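Local coordinates for protein endo-beta-1,4-glucanase (cellulase B) (PDB 4V2X) that probably hydrolyses beta-1,4-linked glucans such as cellulose, using a family 5 glycosidase module joined to an immunoglobulin-like module and a family 46 carbohydrate-binding module, at residues Gly490-Phe495 with Asn577-Thr582; Asn494-Ala499 with Glu542-Glu547. All coordinates share one frame; numbering follows the deposited sequence. Where two conformers were deposited one is given.

Contact 1 (Gly490-Phe495 with Asn577-Thr582); sequences GHVSNF and NGNQVT
Gly490 and Val581 form an antiparallel hydrogen-bonded pair, with Gly490 N giving to Val581 O and Val581 N to Gly490 O, both at 2.8 Å; one step on, His491 faces Gln580 as a non-hydrogen-bonded pair. Past the end of the strand, Val492 N still reaches Asn579 O at 2.9 Å, though the bond is bent to 148° at the hydrogen. The His491 ring lies alongside the Asn579 side chain, NE2 3.4 Å from Asn579 CB, the ring and amide planes 64° apart. Its other nitrogen, ND1, is hydrogen-bonded to Ser493 OG at 2.8 Å, which helps fix the ring's rotation. The opposite face of the sheet is apolar. Val581 CG1, anti to its own backbone N (chi1 -177°), sits over one face of the Phe495 ring in a CH-pi contact, 3.8 Å from the centroid. The other methyl, CG2, meets Val492 CG1 at 3.7 Å, and Phe550 of helix 547-551 packs on both valines. Two chain reversals thus lie next to each other: a type I turn from His491 to Asn494 and a type II' turn from Asn577 to Gln580, the latter the tight two-residue connection of a beta-hairpin.

Contact 2 (Asn494-Ala499 with Glu542-Glu547); sequences NFSIPA and EMKLTE
This is an antiparallel pairing of neighbouring strands, 495-499 against 542-545, inside the eight-stranded sheet of the C-terminal carbohydrate-binding module. The short segments approach to 4.4 Å between axes. Ile497 and Met543 make the regular hydrogen-bonded pair: Ile497 N reaches Met543 O at 2.7 Å, and Met543 N meets Ile497 O at 2.8 Å. Further along, Leu545 N bonds Phe495 O.

Ser496, Glu542 and Lys544 share one largely polar face. Ser496 OG donates to Glu542 OE1 at 3.2 Å, coming from above the carboxylate plane, 64° out of it; OG, beside its backbone N (chi1 -72°), leans toward Lys544, and the extended Glu542 chain brings OE1 over to it. A leucine in place of Glu542 would probably leave the Ser496 hydroxyl without this acceptor and remove a negative charge from this face. In the conformer given, the Lys544 chain bends over the neighbouring strand toward Asn494, and its NZ gives a hydrogen bond to a water at 2.9 Å. That water also accepts from Phe495 N and donates to Leu545 O, bridging the two strands.

The other face is buried and apolar. Leu545 CD1 comes obliquely to the Phe495 ring, 3.8 Å from CD2, with both side chains pointing the same way, while Ile497 CB and Met543 CB lie 4.0 Å apart. Phe562 and Leu506 pack on Met543, and Leu560 and Met509 on Leu545. These come from strands 556-564 and 506-513 at the far end of the sheet, which thus folds over on itself and encloses this face as in a beta-sandwich, consistent with a CBM46 module.

Contacts 1 and 2 have centres about 10 Å apart and belong to the same antiparallel sheet. Strands 484-491 and 495-500 follow each other in the chain and lie next to each other in that sheet; strand 580-585 flanks the first and strand 542-545 the second. The order across is therefore 580-585, 484-491, 495-500, 542-545, and the turn from His491 to Asn494 joins the middle two of these four strands; the contacts share Asn494 and Phe495. Both contacts draw on partners much later in sequence, 542-547 and then 577-582, so strands 484-491 and 495-500 are held between two that come later in the chain. Ser493 CB packs against Glu547 OE1 at 3.4 Å where the two contacts touch.

Contact 1 (Gly490-Phe495 with Asn577-Thr582)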
loop_
_atom_site.group_PDB
_atom_site.type_symbol
_atom_site.label_atom_id
_atom_site.label_comp_id
_atom_site.label_asym_id
_atom_site.label_seq_id
_atom_site.Cartn_x
_atom_site.Cartn_y
_atom_site.Cartn_z
ATOM N N GLY A 490 36.930 -41.310 14.576
ATOM C CA GLY A 490 36.114 -40.657 15.590
ATOM C C GLY A 490 34.620 -40.720 15.338
ATOM O O GLY A 490 34.155 -41.445 14.460
ATOM N N HIS A 491 33.881 -39.950 16.130
ATOM C CA HIS A 491 32.423 -39.935 16.127
ATOM C C HIS A 491 31.945 -38.560 15.652
ATOM O O HIS A 491 32.614 -37.557 15.884
ATOM C CB HIS A 491 31.931 -40.232 17.549
ATOM C CG HIS A 491 30.447 -40.379 17.676
ATOM N ND1 HIS A 491 29.636 -39.355 18.112
ATOM C CD2 HIS A 491 29.632 -41.439 17.466
ATOM C CE1 HIS A 491 28.382 -39.770 18.146
ATOM N NE2 HIS A 491 28.353 -41.033 17.760
ATOM N N VAL A 492 30.789 -38.511 14.995
ATOM C CA VAL A 492 30.281 -37.251 14.423
ATOM C C VAL A 492 30.034 -36.133 15.439
ATOM O O VAL A 492 30.028 -34.956 15.078
ATOM C CB VAL A 492 28.980 -37.447 13.607
ATOM C CG1 VAL A 492 29.241 -38.297 12.370
ATOM C CG2 VAL A 492 27.858 -38.029 14.464
ATOM N N SER A 493 29.797 -36.497 16.695
ATOM C CA SER A 493 29.513 -35.518 17.742
ATOM C C SER A 493 30.754 -34.797 18.254
ATOM O O SER A 493 30.638 -33.750 18.877
ATOM C CB SER A 493 28.791 -36.185 18.918
ATOM O OG SER A 493 29.683 -36.997 19.661
ATOM N N ASN A 494 31.937 -35.354 18.002
ATOM C CA ASN A 494 33.165 -34.817 18.564
ATOM C C ASN A 494 34.371 -35.191 17.711
ATOM O O ASN A 494 35.343 -35.762 18.204
ATOM C CB ASN A 494 33.323 -35.345 19.996
ATOM C CG ASN A 494 34.512 -34.754 20.713
ATOM O OD1 ASN A 494 34.812 -33.567 20.576
ATOM N ND2 ASN A 494 35.202 -35.585 21.491
ATOM N N PHE A 495 34.305 -34.863 16.424
ATOM C CA PHE A 495 35.348 -35.255 15.485
ATOM C C PHE A 495 36.415 -34.173 15.342
ATOM O O PHE A 495 36.122 -33.065 14.894
ATOM C CB PHE A 495 34.761 -35.565 14.111
ATOM C CG PHE A 495 35.751 -36.189 13.174
ATOM C CD1 PHE A 495 36.041 -37.538 13.256
ATOM C CD2 PHE A 495 36.416 -35.422 12.226
ATOM C CE1 PHE A 495 36.965 -38.117 12.406
ATOM C CE2 PHE A 495 37.338 -35.998 11.363
ATOM C CZ PHE A 495 37.616 -37.346 11.458
ATOM N N ASN A 577 30.572 -43.604 8.003
ATOM C CA ASN A 577 29.781 -44.825 8.090
ATOM C C ASN A 577 28.920 -44.696 9.337
ATOM O O ASN A 577 29.385 -44.956 10.442
ATOM C CB ASN A 577 30.694 -46.050 8.208
ATOM C CG ASN A 577 31.289 -46.485 6.873
ATOM O OD1 ASN A 577 32.512 -46.549 6.707
ATOM N ND2 ASN A 577 30.424 -46.807 5.919
ATOM N N GLY A 578 27.675 -44.273 9.166
ATOM C CA GLY A 578 26.816 -43.950 10.303
ATOM C C GLY A 578 27.372 -42.778 11.087
ATOM O O GLY A 578 27.764 -41.768 10.508
ATOM N N ASN A 579 27.432 -42.916 12.407
ATOM C CA ASN A 579 27.990 -41.867 13.257
ATOM C C ASN A 579 29.511 -41.954 13.407
ATOM O O ASN A 579 30.107 -41.145 14.121
ATOM C CB ASN A 579 27.329 -41.901 14.637
ATOM C CG ASN A 579 25.866 -41.511 14.590
ATOM O OD1 ASN A 579 25.461 -40.670 13.793
ATOM N ND2 ASN A 579 25.067 -42.109 15.460
ATOM N N GLN A 580 30.131 -42.925 12.740
ATOM C CA GLN A 580 31.569 -43.115 12.804
ATOM C C GLN A 580 32.256 -42.507 11.580
ATOM O O GLN A 580 31.787 -42.641 10.442
ATOM C CB GLN A 580 31.909 -44.603 12.914
ATOM C CG GLN A 580 31.277 -45.306 14.114
ATOM C CD GLN A 580 31.651 -44.692 15.464
ATOM O OE1 GLN A 580 32.765 -44.198 15.655
ATOM N NE2 GLN A 580 30.717 -44.733 16.414
ATOM N N VAL A 581 33.381 -41.851 11.831
ATOM C CA VAL A 581 34.109 -41.148 10.795
ATOM C C VAL A 581 35.573 -41.554 10.841
ATOM O O VAL A 581 36.211 -41.510 11.897
ATOM C CB VAL A 581 33.988 -39.625 10.974
ATOM C CG1 VAL A 581 34.686 -38.892 9.831
ATOM C CG2 VAL A 581 32.524 -39.223 11.071
ATOM N N THR A 582 36.087 -41.958 9.686
ATOM C CA THR A 582 37.496 -42.238 9.507
ATOM C C THR A 582 38.105 -41.078 8.728
ATOM O O THR A 582 37.572 -40.674 7.701
ATOM C CB THR A 582 37.699 -43.545 8.726
ATOM O OG1 THR A 582 37.161 -44.632 9.489
ATOM C CG2 THR A 582 39.176 -43.812 8.447
#

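Contact 2 (Asn494-Ala499 with Glu542-Glu547)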
loop_
_atom_site.group_PDB
_atom_site.type_symbol
_atom_site.label_atom_id
_atom_site.label_comp_id
_atom_site.label_asym_id
_atom_site.label_seq_id
_atom_site.Cartn_x
_atom_site.Cartn_y
_atom_site.Cartn_z
ATOM N N ASN A 494 31.937 -35.354 18.002
ATOM C CA ASN A 494 33.165 -34.817 18.564
ATOM C C ASN A 494 34.371 -35.191 17.711
ATOM O O ASN A 494 35.343 -35.762 18.204
ATOM C CB ASN A 494 33.323 -35.345 19.996
ATOM C CG ASN A 494 34.512 -34.754 20.713
ATOM O OD1 ASN A 494 34.812 -33.567 20.576
ATOM N ND2 ASN A 494 35.202 -35.585 21.491
ATOM N N PHE A 495 34.305 -34.863 16.424
ATOM C CA PHE A 495 35.348 -35.255 15.485
ATOM C C PHE A 495 36.415 -34.173 15.342
ATOM O O PHE A 495 36.122 -33.065 14.894
ATOM C CB PHE A 495 34.761 -35.565 14.111
ATOM C CG PHE A 495 35.751 -36.189 13.174
ATOM C CD1 PHE A 495 36.041 -37.538 13.256
ATOM C CD2 PHE A 495 36.416 -35.422 12.226
ATOM C CE1 PHE A 495 36.965 -38.117 12.406
ATOM C CE2 PHE A 495 37.338 -35.998 11.363
ATOM C CZ PHE A 495 37.616 -37.346 11.458
ATOM N N SER A 496 37.647 -34.520 15.709
ATOM C CA SER A 496 38.793 -33.617 15.604
ATOM C C SER A 496 39.903 -34.277 14.800
ATOM O O SER A 496 40.303 -35.405 15.100
ATOM C CB SER A 496 39.337 -33.269 16.995
ATOM O OG SER A 496 38.453 -32.401 17.682
ATOM N N ILE A 497 40.399 -33.577 13.788
ATOM C CA ILE A 497 41.579 -34.012 13.048
ATOM C C ILE A 497 42.822 -33.473 13.765
ATOM O O ILE A 497 42.941 -32.261 13.963
ATOM C CB ILE A 497 41.556 -33.503 11.592
ATOM C CG1 ILE A 497 40.306 -34.012 10.863
ATOM C CG2 ILE A 497 42.811 -33.949 10.852
ATOM C CD1 ILE A 497 40.024 -33.303 9.558
ATOM N N PRO A 498 43.742 -34.361 14.197
ATOM C CA PRO A 498 44.982 -33.824 14.757
ATOM C C PRO A 498 45.699 -32.998 13.694
ATOM O O PRO A 498 45.884 -33.468 12.565
ATOM C CB PRO A 498 45.785 -35.077 15.131
ATOM C CG PRO A 498 44.781 -36.178 15.207
ATOM C CD PRO A 498 43.707 -35.832 14.228
ATOM N N ALA A 499 46.081 -31.777 14.054
ATOM C CA ALA A 499 46.575 -30.816 13.078
ATOM C C ALA A 499 47.762 -30.024 13.597
ATOM O O ALA A 499 47.696 -29.411 14.661
ATOM C CB ALA A 499 45.457 -29.866 12.683
ATOM N N GLU A 542 44.179 -28.933 16.697
ATOM C CA GLU A 542 43.125 -29.786 16.159
ATOM C C GLU A 542 42.305 -29.025 15.136
ATOM O O GLU A 542 42.161 -27.812 15.235
ATOM C CB GLU A 542 42.196 -30.270 17.276
ATOM C CG GLU A 542 42.870 -31.143 18.324
ATOM C CD GLU A 542 41.915 -31.611 19.411
ATOM O OE1 GLU A 542 40.788 -31.081 19.491
ATOM O OE2 GLU A 542 42.302 -32.510 20.192
ATOM N N MET A 543 41.777 -29.754 14.157
ATOM C CA MET A 543 40.805 -29.219 13.215
ATOM C C MET A 543 39.471 -29.891 13.507
ATOM O O MET A 543 39.333 -31.104 13.332
ATOM C CB MET A 543 41.237 -29.525 11.787
ATOM C CG MET A 543 40.429 -28.808 10.735
ATOM S SD MET A 543 40.901 -27.077 10.666
ATOM C CE MET A 543 42.490 -27.186 9.853
ATOM N N LYS A 544 38.498 -29.097 13.949
ATOM C CA LYS A 544 37.187 -29.606 14.339
ATOM C C LYS A 544 36.243 -29.614 13.144
ATOM O O LYS A 544 36.152 -28.624 12.425
ATOM C CB LYS A 544 36.598 -28.728 15.450
ATOM C CG LYS A 544 35.298 -29.240 16.060
ATOM C CD LYS A 544 35.363 -30.739 16.303
ATOM C CE LYS A 544 34.735 -31.155 17.621
ATOM N NZ LYS A 544 33.252 -31.200 17.566
ATOM N N LEU A 545 35.556 -30.733 12.938
ATOM C CA LEU A 545 34.451 -30.810 11.979
ATOM C C LEU A 545 33.228 -31.004 12.848
ATOM O O LEU A 545 33.182 -31.951 13.632
ATOM C CB LEU A 545 34.598 -31.988 11.010
ATOM C CG LEU A 545 35.867 -32.037 10.156
ATOM C CD1 LEU A 545 35.789 -33.188 9.170
ATOM C CD2 LEU A 545 36.093 -30.731 9.418
ATOM N N THR A 546 32.245 -30.122 12.718
ATOM C CA THR A 546 31.143 -30.079 13.685
ATOM C C THR A 546 30.075 -31.129 13.432
ATOM O O THR A 546 29.948 -31.679 12.328
ATOM C CB THR A 546 30.449 -28.711 13.688
ATOM O OG1 THR A 546 29.813 -28.505 12.429
ATOM C CG2 THR A 546 31.446 -27.588 13.972
ATOM N N GLU A 547 29.270 -31.381 14.456
ATOM C CA GLU A 547 28.112 -32.257 14.289
ATOM C C GLU A 547 27.136 -31.702 13.250
ATOM O O GLU A 547 26.526 -32.459 12.493
ATOM C CB GLU A 547 27.400 -32.483 15.624
ATOM C CG GLU A 547 26.367 -33.592 15.533
ATOM C CD GLU A 547 25.858 -34.075 16.877
ATOM O OE1 GLU A 547 26.534 -33.852 17.906
ATOM O OE2 GLU A 547 24.771 -34.697 16.890
HETATM O O HOH W 1 32.003 -33.109 15.699
#